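CrmK (Actinoalloteichus sp. WH1-2216-6, PDB 5I1V) is a flavoenzyme oxidase with covalently bound FAD that takes part in recycling a shunt product during caerulomycin biosynthesis. Local coordinates at residues A[79-82]-A[83-86]; A[43-46]-A[47-51]. All coordinates share one frame; numbering follows the deposited sequence.

Contact 1: A[79-82]-A[83-86]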
loop_
_atom_site.group_PDB
_atom_site.type_symbol
_atom_site.label_atom_id
_atom_site.label_comp_id
_atom_site.label_asym_id
_atom_site.label_seq_id
_atom_site.Cartn_x
_atom_site.Cartn_y
_atom_site.Cartn_z
ATOM N N VAL A 79 17.276 14.302 -8.281
ATOM C CA VAL A 79 17.410 13.032 -8.957
ATOM C C VAL A 79 16.463 12.044 -8.247
ATOM O O VAL A 79 16.682 11.728 -7.061
ATOM C CB VAL A 79 18.855 12.506 -8.868
ATOM C CG1 VAL A 79 18.957 11.138 -9.492
ATOM C CG2 VAL A 79 19.827 13.442 -9.565
ATOM N N ASP A 80 15.439 11.566 -8.948
ATOM C CA ASP A 80 14.427 10.727 -8.324
ATOM C C ASP A 80 14.739 9.307 -8.779
ATOM O O ASP A 80 14.724 9.025 -9.959
ATOM C CB ASP A 80 13.053 11.152 -8.735
ATOM C CG ASP A 80 11.947 10.347 -8.095
ATOM O OD1 ASP A 80 11.996 9.107 -8.069
ATOM O OD2 ASP A 80 10.970 10.978 -7.616
ATOM N N LEU A 81 15.031 8.450 -7.821
ATOM C CA LEU A 81 15.453 7.041 -8.091
ATOM C C LEU A 81 14.324 6.018 -8.116
ATOM O O LEU A 81 14.576 4.821 -8.120
ATOM C CB LEU A 81 16.498 6.665 -7.066
ATOM C CG LEU A 81 17.808 7.446 -7.132
ATOM C CD1 LEU A 81 18.835 6.793 -6.213
ATOM C CD2 LEU A 81 18.406 7.540 -8.513
ATOM N N SER A 82 13.070 6.464 -8.125
ATOM C CA SER A 82 11.934 5.528 -8.048
ATOM C C SER A 82 11.834 4.536 -9.202
ATOM O O SER A 82 11.273 3.473 -9.027
ATOM C CB SER A 82 10.610 6.305 -7.866
ATOM O OG SER A 82 10.449 7.235 -8.909
ATOM N N SER A 83 12.445 4.817 -10.350
ATOM C CA SER A 83 12.494 3.849 -11.439
ATOM C C SER A 83 13.663 2.846 -11.346
ATOM O O SER A 83 13.812 2.035 -12.223
ATOM C CB SER A 83 12.524 4.576 -12.802
ATOM O OG SER A 83 11.376 5.447 -12.949
ATOM N N MET A 84 14.499 2.917 -10.319
ATOM C CA MET A 84 15.541 1.925 -10.072
ATOM C C MET A 84 15.136 1.163 -8.801
ATOM O O MET A 84 15.541 1.513 -7.706
ATOM C CB MET A 84 16.911 2.627 -9.870
ATOM C CG MET A 84 17.426 3.334 -11.120
ATOM S SD MET A 84 18.973 4.235 -10.937
ATOM C CE MET A 84 20.128 2.995 -10.368
ATOM N N SER A 85 14.297 0.150 -8.968
ATOM C CA SER A 85 13.740 -0.569 -7.826
ATOM C C SER A 85 13.970 -2.079 -7.923
ATOM O O SER A 85 13.293 -2.864 -7.271
ATOM C CB SER A 85 12.258 -0.253 -7.717
ATOM O OG SER A 85 11.653 -0.718 -8.933
ATOM N N HIS A 86 14.941 -2.513 -8.740
ATOM C CA HIS A 86 15.241 -3.911 -8.778
ATOM C C HIS A 86 15.626 -4.498 -7.416
ATOM O O HIS A 86 16.432 -3.907 -6.691
ATOM C CB HIS A 86 16.356 -4.172 -9.790
ATOM C CG HIS A 86 16.790 -5.592 -9.817
ATOM N ND1 HIS A 86 16.043 -6.573 -10.432
ATOM C CD2 HIS A 86 17.861 -6.211 -9.273
ATOM C CE1 HIS A 86 16.655 -7.737 -10.291
ATOM N NE2 HIS A 86 17.765 -7.542 -9.600
HETATM O O HOH W 1 14.499 6.612 -11.275
HETATM O O HOH W 2 9.525 6.328 -11.210
#
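A type I beta turn from L81 to M84 carries the chain out of strand 77-80, and its two ends meet where M84 N donates to L81 O at 2.9 Å. That bond is fairly straight at the hydrogen (162°), although the donor stands 49° out of the carbonyl plane. The side chains of the same two residues also touch: L81 CD2 lies 4.1 Å from M84 SD, the two chains crossing at a slant. Both leave the backbone with CG anti to the carbonyl carbon, which sets CD2 against SD, and a bend at chi3 of M84 carries CE away from L81, so that the sulfur makes the contact. An Asx turn overlaps the start of the beta turn, since D80 OD1 accepts from S82 N at 2.9 Å, nearly in line with the C-O bond, and from S82 OG at 2.6 Å, from above the carboxylate plane. Two bonds to one oxygen, with a salt bridge from R60 to OD2, hold the carboxylate in place. In this FAD-binding domain of the PCMH type, strand 77-80 lies between 33-36 and 57-60, and the L81 side chain touches the bound FAD. The serines at the corners face the dimer interface: S83 OG is hydrogen-bonded to N114 of the second subunit, while K113 of that subunit packs on S82. One water donates to both S82 OG (2.6 Å) and S83 OG (2.7 Å), bridging the hydroxyls; another joins D80 O to S83 N, giving this turn amide a solvent partner.

Contact 2: A[43-46]-A[47-51]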
loop_
_atom_site.group_PDB
_atom_site.type_symbol
_atom_site.label_atom_id
_atom_site.label_comp_id
_atom_site.label_asym_id
_atom_site.label_seq_id
_atom_site.Cartn_x
_atom_site.Cartn_y
_atom_site.Cartn_z
ATOM N N VAL A 43 22.900 8.097 -13.411
ATOM C CA VAL A 43 23.053 8.819 -12.152
ATOM C C VAL A 43 24.378 9.630 -12.207
ATOM O O VAL A 43 24.405 10.854 -11.922
ATOM C CB VAL A 43 23.005 7.873 -10.964
ATOM C CG1 VAL A 43 23.330 8.631 -9.684
ATOM C CG2 VAL A 43 21.658 7.177 -10.892
ATOM N N VAL A 44 25.460 8.977 -12.648
ATOM C CA VAL A 44 26.748 9.632 -12.824
ATOM C C VAL A 44 26.585 10.845 -13.745
ATOM O O VAL A 44 27.142 11.933 -13.475
ATOM C CB VAL A 44 27.807 8.676 -13.406
ATOM C CG1 VAL A 44 29.023 9.428 -13.923
ATOM C CG2 VAL A 44 28.217 7.664 -12.353
ATOM N N GLU A 45 25.851 10.676 -14.805
ATOM C CA GLU A 45 25.643 11.770 -15.740
ATOM C C GLU A 45 24.851 12.906 -15.130
ATOM O O GLU A 45 25.212 14.067 -15.297
ATOM C CB GLU A 45 24.956 11.262 -16.996
ATOM C CG GLU A 45 25.007 12.194 -18.180
ATOM C CD GLU A 45 24.191 11.655 -19.361
ATOM O OE1 GLU A 45 24.118 10.400 -19.564
ATOM O OE2 GLU A 45 23.595 12.494 -20.068
ATOM N N ALA A 46 23.828 12.576 -14.357
ATOM C CA ALA A 46 23.035 13.606 -13.706
ATOM C C ALA A 46 23.869 14.392 -12.729
ATOM O O ALA A 46 23.825 15.616 -12.714
ATOM C CB ALA A 46 21.853 12.983 -12.994
ATOM N N VAL A 47 24.666 13.699 -11.926
ATOM C CA VAL A 47 25.492 14.367 -10.962
ATOM C C VAL A 47 26.571 15.232 -11.620
ATOM O O VAL A 47 26.841 16.345 -11.160
ATOM C CB VAL A 47 26.099 13.335 -9.992
ATOM C CG1 VAL A 47 27.134 13.949 -9.062
ATOM C CG2 VAL A 47 25.004 12.716 -9.175
ATOM N N SER A 48 27.227 14.682 -12.642
ATOM C CA SER A 48 28.279 15.362 -13.364
ATOM C C SER A 48 27.784 16.686 -13.996
ATOM O O SER A 48 28.455 17.699 -13.873
ATOM C CB SER A 48 28.890 14.418 -14.389
ATOM O OG SER A 48 29.859 15.138 -15.114
ATOM N N GLU A 49 26.563 16.705 -14.518
ATOM C CA GLU A 49 25.940 17.945 -15.012
ATOM C C GLU A 49 25.793 18.995 -13.910
ATOM O O GLU A 49 26.168 20.178 -14.113
ATOM C CB GLU A 49 24.580 17.649 -15.643
ATOM C CG GLU A 49 24.694 16.875 -16.959
ATOM C CD GLU A 49 23.359 16.259 -17.438
ATOM O OE1 GLU A 49 22.337 16.289 -16.708
ATOM O OE2 GLU A 49 23.340 15.722 -18.557
ATOM N N ALA A 50 25.251 18.576 -12.766
ATOM C CA ALA A 50 24.986 19.473 -11.673
ATOM C C ALA A 50 26.295 19.988 -11.098
ATOM O O ALA A 50 26.467 21.199 -10.893
ATOM C CB ALA A 50 24.124 18.812 -10.610
ATOM N N VAL A 51 27.268 19.115 -10.949
ATOM C CA VAL A 51 28.549 19.516 -10.429
ATOM C C VAL A 51 29.243 20.524 -11.370
ATOM O O VAL A 51 29.868 21.488 -10.912
ATOM C CB VAL A 51 29.500 18.316 -10.195
ATOM C CG1 VAL A 51 30.929 18.814 -9.931
ATOM C CG2 VAL A 51 29.024 17.526 -8.990
HETATM O O HOH W 3 21.502 16.785 -13.962
#
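Successive turns of helix 40-52 meet here, a local contact within one helix whose valine side lies against strands 152-160, 166-172 and 196-202 of the FAD-binding domain. Four i to i+4 backbone bonds join the turns. The first, from V47 N to V43 O, measures 2.9 Å; the last, from A50 N to A46 O, is longer at 3.3 Å. On the valine side the apolar groups follow the same spacing. V47 CG2 sits 3.4 Å from V43 O and 4.4 Å from V43 CG1; with V47 CG1 anti to the backbone N (chi1 172°), CG2 falls beside that N and reaches back over the preceding turn. V158, V160, V166 and V196 of the neighbouring strands extend this valine packing. E45 and E49 form a polar edge and bring their carboxylates together, OE2 of E45 lying 3.6 Å from OE2 of E49 with the two planes 85° apart. Such a like-charge approach would be expected to cost energy, but E49 OE1 has a salt bridge to R35, which probably offsets part of it. The E49 chain also lies along the previous turn, its CG 3.3 Å from E45 O. A water donates to both E49 OE1 and A46 O, each at 2.9 Å, giving the A46 carbonyl a second partner beside the A50 amide. This is the pattern of an amphipathic alpha-helix between two sheets: V43, V44, V47 and V51 pack on one, while the alanine side, with A46 on V79, turns to the sheet that holds strand 77-80.

Along the chain contact 2 closes before contact 1 opens, and their centres lie 15 Å apart, yet the helix and the turn meet directly through V43. CG2 of V43 is 4.0 Å from M84 SD and equally far from L81 CD2, so it touches both of the apolar side chains of the turn. A second junction lies further along the helix, where A46 CB is 4.0 Å from V79 CG2 on strand 77-80. The two contacts stand at different depths from the cofactor: the nearest atoms of the L81 side chain and FAD are about 3 Å apart, those of the V43 side chain and FAD about 8 Å, which puts V43 in a second layer behind L81.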